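PDB 2B3F: glucose-binding protein from Thermus thermophilus HB27, which binds glucose or galactose between its two lobes and probably passes the sugar to a membrane transport system. Local coordinates for residues R203-F208 with Q374-A379; I21-Q26 with S301-D306; D103-S106 with W112-P115. All blocks are in the same frame, centred on the assembly; numbering follows the deposited sequence.

Contact 1. Residues R203-F208 with Q374-A379; sequences RAWEVF and QAAANA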
loop_
_atom_site.group_PDB
_atom_site.type_symbol
_atom_site.label_atom_id
_atom_site.label_comp_id
_atom_site.label_asym_id
_atom_site.label_seq_id
_atom_site.Cartn_x
_atom_site.Cartn_y
_atom_site.Cartn_z
ATOM N N ARG A 203 19.881 -5.407 -11.705
ATOM C CA ARG A 203 20.406 -5.764 -10.391
ATOM C C ARG A 203 19.330 -5.912 -9.283
ATOM O O ARG A 203 19.492 -6.696 -8.339
ATOM C CB ARG A 203 21.465 -4.737 -9.953
ATOM C CG ARG A 203 22.219 -5.187 -8.727
ATOM C CD ARG A 203 23.368 -4.276 -8.310
ATOM N NE ARG A 203 23.559 -4.468 -6.871
ATOM C CZ ARG A 203 23.399 -3.536 -5.927
ATOM N NH1 ARG A 203 23.108 -2.265 -6.224
ATOM N NH2 ARG A 203 23.563 -3.884 -4.654
ATOM N N ALA A 204 18.234 -5.154 -9.391
ATOM C CA ALA A 204 17.148 -5.278 -8.438
ATOM C C ALA A 204 16.670 -6.724 -8.387
ATOM O O ALA A 204 16.400 -7.260 -7.323
ATOM C CB ALA A 204 16.005 -4.334 -8.819
ATOM N N TRP A 205 16.573 -7.354 -9.551
ATOM C CA TRP A 205 16.111 -8.733 -9.626
ATOM C C TRP A 205 17.144 -9.731 -9.094
ATOM O O TRP A 205 16.768 -10.746 -8.510
ATOM C CB TRP A 205 15.719 -9.091 -11.057
ATOM C CG TRP A 205 14.547 -8.311 -11.592
ATOM C CD1 TRP A 205 14.584 -7.220 -12.412
ATOM C CD2 TRP A 205 13.163 -8.607 -11.389
ATOM N NE1 TRP A 205 13.315 -6.800 -12.706
ATOM C CE2 TRP A 205 12.417 -7.632 -12.096
ATOM C CE3 TRP A 205 12.483 -9.587 -10.677
ATOM C CZ2 TRP A 205 11.028 -7.613 -12.100
ATOM C CZ3 TRP A 205 11.099 -9.566 -10.670
ATOM C CH2 TRP A 205 10.383 -8.582 -11.383
ATOM N N GLU A 206 18.434 -9.441 -9.287
ATOM C CA GLU A 206 19.512 -10.269 -8.716
ATOM C C GLU A 206 19.438 -10.296 -7.201
ATOM O O GLU A 206 19.468 -11.373 -6.585
ATOM C CB GLU A 206 20.895 -9.734 -9.125
ATOM C CG GLU A 206 22.106 -10.663 -8.873
ATOM C CD GLU A 206 22.627 -10.797 -7.402
ATOM O OE1 GLU A 206 22.675 -9.794 -6.626
ATOM O OE2 GLU A 206 23.039 -11.945 -7.047
ATOM N N VAL A 207 19.353 -9.112 -6.595
ATOM C CA VAL A 207 19.270 -9.042 -5.152
ATOM C C VAL A 207 17.959 -9.704 -4.706
ATOM O O VAL A 207 17.940 -10.485 -3.777
ATOM C CB VAL A 207 19.378 -7.600 -4.627
ATOM C CG1 VAL A 207 19.195 -7.570 -3.103
ATOM C CG2 VAL A 207 20.722 -6.974 -5.052
ATOM N N PHE A 208 16.864 -9.402 -5.397
ATOM C CA PHE A 208 15.547 -9.983 -5.067
ATOM C C PHE A 208 15.568 -11.525 -5.028
ATOM O O PHE A 208 15.043 -12.146 -4.103
ATOM C CB PHE A 208 14.507 -9.472 -6.073
ATOM C CG PHE A 208 13.122 -9.995 -5.844
ATOM C CD1 PHE A 208 12.423 -9.658 -4.701
ATOM C CD2 PHE A 208 12.500 -10.790 -6.792
ATOM C CE1 PHE A 208 11.142 -10.138 -4.492
ATOM C CE2 PHE A 208 11.222 -11.266 -6.591
ATOM C CZ PHE A 208 10.538 -10.944 -5.437
ATOM N N GLN A 374 17.571 -11.226 -16.037
ATOM C CA GLN A 374 17.517 -10.533 -17.315
ATOM C C GLN A 374 16.165 -10.720 -17.978
ATOM O O GLN A 374 15.623 -9.785 -18.585
ATOM C CB GLN A 374 18.636 -10.996 -18.258
ATOM C CG GLN A 374 18.732 -10.150 -19.515
ATOM C CD GLN A 374 19.211 -8.749 -19.231
ATOM O OE1 GLN A 374 20.205 -8.558 -18.526
ATOM N NE2 GLN A 374 18.504 -7.749 -19.772
ATOM N N ALA A 375 15.625 -11.930 -17.869
ATOM C CA ALA A 375 14.328 -12.252 -18.427
ATOM C C ALA A 375 13.224 -11.385 -17.789
ATOM O O ALA A 375 12.364 -10.880 -18.495
ATOM C CB ALA A 375 14.029 -13.710 -18.215
ATOM N N ALA A 376 13.281 -11.239 -16.460
ATOM C CA ALA A 376 12.294 -10.445 -15.688
ATOM C C ALA A 376 12.403 -8.993 -16.112
ATOM O O ALA A 376 11.393 -8.326 -16.360
ATOM C CB ALA A 376 12.551 -10.561 -14.210
ATOM N N ALA A 377 13.637 -8.506 -16.184
ATOM C CA ALA A 377 13.882 -7.128 -16.607
ATOM C C ALA A 377 13.341 -6.861 -18.016
ATOM O O ALA A 377 12.657 -5.838 -18.285
ATOM C CB ALA A 377 15.362 -6.808 -16.530
ATOM N N ASN A 378 13.652 -7.780 -18.928
ATOM C CA ASN A 378 13.188 -7.670 -20.294
ATOM C C ASN A 378 11.666 -7.684 -20.370
ATOM O O ASN A 378 11.081 -6.943 -21.169
ATOM C CB ASN A 378 13.741 -8.810 -21.153
ATOM C CG ASN A 378 15.250 -8.703 -21.395
ATOM O OD1 ASN A 378 15.869 -7.681 -21.100
ATOM N ND2 ASN A 378 15.852 -9.789 -21.919
ATOM N N ALA A 379 11.044 -8.528 -19.545
ATOM C CA ALA A 379 9.581 -8.623 -19.484
ATOM C C ALA A 379 8.944 -7.319 -18.993
ATOM O O ALA A 379 7.984 -6.842 -19.571
ATOM C CB ALA A 379 9.145 -9.772 -18.611
#

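Contact 2. Residues I21-Q26 with S301-D306; sequences IRLYKQ and SKEGQD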
loop_
_atom_site.group_PDB
_atom_site.type_symbol
_atom_site.label_atom_id
_atom_site.label_comp_id
_atom_site.label_asym_id
_atom_site.label_seq_id
_atom_site.Cartn_x
_atom_site.Cartn_y
_atom_site.Cartn_z
ATOM N N ILE A 21 -17.846 4.056 9.401
ATOM C CA ILE A 21 -19.241 3.854 9.069
ATOM C C ILE A 21 -20.130 4.170 10.284
ATOM O O ILE A 21 -21.182 4.775 10.127
ATOM C CB ILE A 21 -19.492 2.426 8.535
ATOM C CG1 ILE A 21 -18.861 2.309 7.140
ATOM C CG2 ILE A 21 -21.001 2.114 8.467
ATOM C CD1 ILE A 21 -18.897 0.939 6.522
ATOM N N ARG A 22 -19.690 3.780 11.472
ATOM C CA ARG A 22 -20.438 4.072 12.703
ATOM C C ARG A 22 -20.540 5.579 12.920
ATOM O O ARG A 22 -21.612 6.082 13.250
ATOM C CB ARG A 22 -19.804 3.405 13.920
ATOM C CG ARG A 22 -20.108 1.914 13.990
ATOM C CD ARG A 22 -19.815 1.326 15.363
ATOM N NE ARG A 22 -18.392 1.355 15.676
ATOM C CZ ARG A 22 -17.493 0.492 15.194
ATOM N NH1 ARG A 22 -17.844 -0.483 14.359
ATOM N NH2 ARG A 22 -16.233 0.617 15.549
ATOM N N LEU A 23 -19.425 6.280 12.723
ATOM C CA LEU A 23 -19.405 7.741 12.753
ATOM C C LEU A 23 -20.375 8.346 11.738
ATOM O O LEU A 23 -21.123 9.281 12.042
ATOM C CB LEU A 23 -18.003 8.239 12.454
ATOM C CG LEU A 23 -17.499 9.411 13.264
ATOM C CD1 LEU A 23 -17.305 8.994 14.724
ATOM C CD2 LEU A 23 -16.194 9.880 12.693
ATOM N N TYR A 24 -20.364 7.825 10.521
ATOM C CA TYR A 24 -21.264 8.316 9.478
ATOM C C TYR A 24 -22.743 8.141 9.874
ATOM O O TYR A 24 -23.555 9.060 9.698
ATOM C CB TYR A 24 -20.982 7.592 8.149
ATOM C CG TYR A 24 -21.781 8.108 6.974
ATOM C CD1 TYR A 24 -21.302 9.147 6.183
ATOM C CD2 TYR A 24 -23.030 7.576 6.661
ATOM C CE1 TYR A 24 -22.039 9.631 5.092
ATOM C CE2 TYR A 24 -23.769 8.058 5.562
ATOM C CZ TYR A 24 -23.276 9.090 4.795
ATOM O OH TYR A 24 -24.008 9.541 3.713
ATOM N N LYS A 25 -23.076 6.962 10.402
ATOM C CA LYS A 25 -24.454 6.658 10.807
ATOM C C LYS A 25 -24.940 7.521 11.987
ATOM O O LYS A 25 -26.131 7.848 12.069
ATOM C CB LYS A 25 -24.602 5.182 11.149
ATOM C CG LYS A 25 -24.455 4.251 9.972
ATOM C CD LYS A 25 -24.459 2.812 10.463
ATOM C CE LYS A 25 -24.445 1.822 9.326
ATOM N NZ LYS A 25 -24.508 0.387 9.801
ATOM N N GLN A 26 -24.035 7.895 12.883
ATOM C CA GLN A 26 -24.378 8.866 13.938
ATOM C C GLN A 26 -24.807 10.202 13.325
ATOM O O GLN A 26 -25.796 10.820 13.757
ATOM C CB GLN A 26 -23.183 9.137 14.850
ATOM C CG GLN A 26 -22.864 8.028 15.820
ATOM C CD GLN A 26 -21.827 8.446 16.850
ATOM O OE1 GLN A 26 -22.118 9.253 17.756
ATOM N NE2 GLN A 26 -20.606 7.905 16.725
ATOM N N SER A 301 -12.033 14.647 6.822
ATOM C CA SER A 301 -12.015 15.426 8.073
ATOM C C SER A 301 -11.056 14.878 9.112
ATOM O O SER A 301 -10.729 13.680 9.128
ATOM C CB SER A 301 -13.435 15.452 8.664
ATOM O OG SER A 301 -13.817 14.193 9.210
ATOM N N LYS A 302 -10.640 15.733 10.047
ATOM C CA LYS A 302 -9.785 15.308 11.148
ATOM C C LYS A 302 -10.489 14.285 12.050
ATOM O O LYS A 302 -9.885 13.287 12.448
ATOM C CB LYS A 302 -9.333 16.527 11.954
ATOM C CG LYS A 302 -8.314 16.207 13.022
ATOM C CD LYS A 302 -7.879 17.457 13.760
ATOM C CE LYS A 302 -7.094 17.118 15.003
ATOM N NZ LYS A 302 -6.491 18.355 15.630
ATOM N N GLU A 303 -11.765 14.518 12.339
ATOM C CA GLU A 303 -12.549 13.611 13.168
ATOM C C GLU A 303 -12.552 12.195 12.560
ATOM O O GLU A 303 -12.258 11.223 13.248
ATOM C CB GLU A 303 -13.979 14.137 13.314
ATOM C CG GLU A 303 -14.814 13.393 14.344
ATOM C CD GLU A 303 -16.303 13.760 14.299
ATOM O OE1 GLU A 303 -16.757 14.409 13.325
ATOM O OE2 GLU A 303 -17.014 13.377 15.253
ATOM N N GLY A 304 -12.856 12.101 11.273
ATOM C CA GLY A 304 -12.860 10.806 10.565
ATOM C C GLY A 304 -11.490 10.140 10.593
ATOM O O GLY A 304 -11.349 9.009 11.042
ATOM N N GLN A 305 -10.470 10.861 10.145
ATOM C CA GLN A 305 -9.132 10.299 9.984
ATOM C C GLN A 305 -8.457 9.908 11.293
ATOM O O GLN A 305 -7.702 8.918 11.347
ATOM C CB GLN A 305 -8.225 11.249 9.157
ATOM C CG GLN A 305 -8.751 11.460 7.737
ATOM C CD GLN A 305 -7.732 12.042 6.761
ATOM O OE1 GLN A 305 -6.544 12.158 7.077
ATOM N NE2 GLN A 305 -8.206 12.401 5.572
ATOM N N ASP A 306 -8.695 10.676 12.363
ATOM C CA ASP A 306 -8.102 10.332 13.647
ATOM C C ASP A 306 -8.916 9.305 14.451
ATOM O O ASP A 306 -8.460 8.838 15.483
ATOM C CB ASP A 306 -7.850 11.602 14.468
ATOM C CG ASP A 306 -6.602 12.354 14.024
ATOM O OD1 ASP A 306 -5.825 11.850 13.148
ATOM O OD2 ASP A 306 -6.392 13.464 14.601
#

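Contact 3. Residues D103-S106 with W112-P115; sequences DLIS and WSVP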
loop_
_atom_site.group_PDB
_atom_site.type_symbol
_atom_site.label_atom_id
_atom_site.label_comp_id
_atom_site.label_asym_id
_atom_site.label_seq_id
_atom_site.Cartn_x
_atom_site.Cartn_y
_atom_site.Cartn_z
ATOM N N ASP A 103 -1.006 16.810 -5.508
ATOM C CA ASP A 103 -0.519 16.561 -6.858
ATOM C C ASP A 103 -0.907 15.174 -7.368
ATOM O O ASP A 103 -1.295 15.044 -8.514
ATOM C CB ASP A 103 0.993 16.740 -6.931
ATOM C CG ASP A 103 1.438 18.195 -6.769
ATOM O OD1 ASP A 103 0.621 19.141 -6.946
ATOM O OD2 ASP A 103 2.639 18.391 -6.479
ATOM N N LEU A 104 -0.850 14.149 -6.513
ATOM C CA LEU A 104 -1.169 12.765 -6.930
ATOM C C LEU A 104 -2.615 12.549 -7.300
ATOM O O LEU A 104 -2.938 11.619 -8.039
ATOM C CB LEU A 104 -0.864 11.773 -5.810
ATOM C CG LEU A 104 0.569 11.428 -5.491
ATOM C CD1 LEU A 104 0.582 10.485 -4.322
ATOM C CD2 LEU A 104 1.267 10.793 -6.694
ATOM N N ILE A 105 -3.500 13.374 -6.755
ATOM C CA ILE A 105 -4.946 13.234 -7.000
ATOM C C ILE A 105 -5.482 14.248 -8.029
ATOM O O ILE A 105 -6.682 14.254 -8.326
ATOM C CB ILE A 105 -5.763 13.318 -5.670
ATOM C CG1 ILE A 105 -5.498 14.650 -4.939
ATOM C CG2 ILE A 105 -5.379 12.180 -4.759
ATOM C CD1 ILE A 105 -6.325 14.871 -3.702
ATOM N N SER A 106 -4.575 15.049 -8.585
ATOM C CA SER A 106 -4.905 16.152 -9.492
ATOM C C SER A 106 -4.499 15.800 -10.917
ATOM O O SER A 106 -3.454 15.193 -11.129
ATOM C CB SER A 106 -4.167 17.419 -9.048
ATOM O OG SER A 106 -4.656 17.893 -7.805
ATOM N N TRP A 112 -9.588 14.548 -8.062
ATOM C CA TRP A 112 -10.427 13.395 -8.404
ATOM C C TRP A 112 -10.749 12.424 -7.273
ATOM O O TRP A 112 -11.581 11.530 -7.449
ATOM C CB TRP A 112 -9.816 12.657 -9.609
ATOM C CG TRP A 112 -9.623 13.576 -10.782
ATOM C CD1 TRP A 112 -8.467 14.178 -11.164
ATOM C CD2 TRP A 112 -10.636 14.025 -11.690
ATOM N NE1 TRP A 112 -8.684 14.968 -12.286
ATOM C CE2 TRP A 112 -10.010 14.887 -12.627
ATOM C CE3 TRP A 112 -12.012 13.781 -11.804
ATOM C CZ2 TRP A 112 -10.717 15.518 -13.653
ATOM C CZ3 TRP A 112 -12.713 14.390 -12.837
ATOM C CH2 TRP A 112 -12.058 15.247 -13.751
ATOM N N SER A 113 -10.119 12.596 -6.118
ATOM C CA SER A 113 -10.460 11.788 -4.941
ATOM C C SER A 113 -10.024 12.487 -3.660
ATOM O O SER A 113 -9.307 13.500 -3.700
ATOM C CB SER A 113 -9.826 10.390 -5.016
ATOM O OG SER A 113 -8.432 10.492 -4.864
ATOM N N VAL A 114 -10.460 11.937 -2.531
ATOM C CA VAL A 114 -10.167 12.477 -1.215
ATOM C C VAL A 114 -9.352 11.454 -0.435
ATOM O O VAL A 114 -9.864 10.366 -0.132
ATOM C CB VAL A 114 -11.463 12.771 -0.431
ATOM C CG1 VAL A 114 -11.148 13.429 0.921
ATOM C CG2 VAL A 114 -12.417 13.596 -1.298
ATOM N N PRO A 115 -8.093 11.783 -0.120
ATOM C CA PRO A 115 -7.249 10.860 0.648
ATOM C C PRO A 115 -7.703 10.693 2.089
ATOM O O PRO A 115 -8.026 11.682 2.757
ATOM C CB PRO A 115 -5.862 11.489 0.590
ATOM C CG PRO A 115 -5.966 12.633 -0.360
ATOM C CD PRO A 115 -7.371 13.023 -0.484
#

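Contact 1. Residues R203-F208 with Q374-A379
The methyl group of Ala-376 sits over one face of the Trp-205 indole, a CH-pi contact in which the CB carbon stands 3.5 Å from the centroid of the six-membered ring and only 13° off its normal. Carbon CD2, at the ring fusion, is the nearest ring atom to this methyl. Trp-205 reaches across because its CG is anti to the carbonyl carbon (chi1 -64°), which carries the indole off its own helix toward the other. Ala-377 adds a looser van der Waals contact: its backbone N lies over the same face, 3.9 Å from Trp-205 NE1, and its CB approaches CD1.

Here helix 199-212 meets helix 373-387 by fitting one large aromatic against two successive alanines, small enough to let the ring lie close to the backbone. Phe-367 and Trp-173 also meet the indole, bringing helices 354-370 and 166-190 into the same cluster. A serine in place of Trp-205 would probably open a gap above the Ala-376 methyl and leave these rings without their common neighbour.

No hydrogen bond crosses between the two segments; within helix 373-387, Gln-374 NE2 donates to Asn-378 OD1 (3.0 Å) one turn on, from above the carbonyl plane.

Contact 2. Residues I21-Q26 with S301-D306
Leu-23 and Glu-303 cross obliquely, the branched end of the leucine meeting the aliphatic part of the glutamate. A single methyl does the touching: Leu-23 CD2 lies 4.1 Å from Glu-303 CG and, turned toward the helix backbone, equally far from Gly-304 CA. The first torsion of Leu-23 is -140°, off the staggered positions, so the side chain may pay a small local price for this placement. Leu-23 also touches Leu-298 of helix 289-299.

The CG of Glu-303 is anti to the backbone N (chi1 -170°) and the chain beyond is extended, which puts CG against the leucine methyl and carries the carboxylate onward. There OE1 forms a salt bridge with Lys-27 near the end of the leucine's own helix, so one side chain offers carbon to the leucine and charge to the lysine.

Gly-304 presents bare backbone to the leucine methyl. Ser-301, at the N-cap position, accepts from Gly-304 N through OG (3.1 Å, N-H...O angle 160°), and the same hydroxyl is bonded to Leu-298 O. A beta carbon on Gly-304 would crowd Ser-301 OG, at 3.2 Å, so the missing side chain leaves room for the cap.

Ile-21, on the leucine's helix, packs on Ile-5 of strand 2-7 and on Val-33 of strand 32-37. The contact thus joins the capped first turn of helix 302-312 to helix 15-27, the helix of a beta-alpha-beta crossover between the parallel strands 2-7 and 32-37, as in the alpha/beta lobes of periplasmic binding proteins.

Contact 3. Residues D103-S106 with W112-P115
The indole of Trp-112 turns an edge to residues 103-106: Ile-105 O lies near the ring plane, 3.4 Å from Trp-112 CD1, and the carbonyl carbon of Ser-106 stands off the same edge. Farther along, NE1 is hydrogen-bonded to Tyr-107 O, which helps to fix the rotation of the ring. Leu-71, Ile-72 and Val-76 of helix 69-76 pack against the indole as well. The other ring, that of Pro-115, meets Ile-105 at about a right angle, with Ile-105 CD1 3.9 Å from Pro-115 CD.

Ile-105 O serves the backbone too. Trp-112 N donates to it over 2.9 Å, somewhat bent at the hydrogen (144°) although the nitrogen lies nearly in line with the carbonyl bond.

The side chain of Ile-105 lies along Ser-113 and Pro-115. With CG1 set between the backbone N and the carbonyl carbon (chi1 58°), its two branches part along the opposing chain: CD1 goes on to the proline, passing 3.3 Å from Ser-113 O, while CG2 rests 3.5 Å from Ser-113 OG. That hydroxyl is bonded to Ser-279 OG on strand 272-280. The backbone N and O of Ser-113, by contrast, are buried without a polar partner in the model, so the isoleucine methyl is covering an oxygen that probably costs something to desolvate.

Residues 103-106 lead from helix 99-105 into a short beta hairpin, strands 106-107 and 110-115, and the Trp-112 N to Ile-105 O bond closes its base. The longer strand then pairs antiparallel with strand 272-280, which carries the galactose-binding Asp-278; the side chain of Pro-115 lies about 7 Å from that of Asp-278, near the sugar pocket but not touching the galactose.

Contacts 2 and 3 are neighbours, their centres 20 Å apart, and they touch where Gln-305 NE2 comes within 2.9 Å of Pro-115 O. Along the chain, contact 3 is nested inside the loop that contact 2 closes. Neither touches the sugar: the side chain of Pro-115 in contact 3 is about 11 Å from the bound galactose, and Gly-304 of contact 2 is about 11 Å from the side chains of the galactose-binding Trp-9 and Lys-312. Contact 1 belongs to a different region, away from the annotated sites. Its centre is 44 Å from that of contact 2, across the centre of the chain, and 32 Å from that of contact 3.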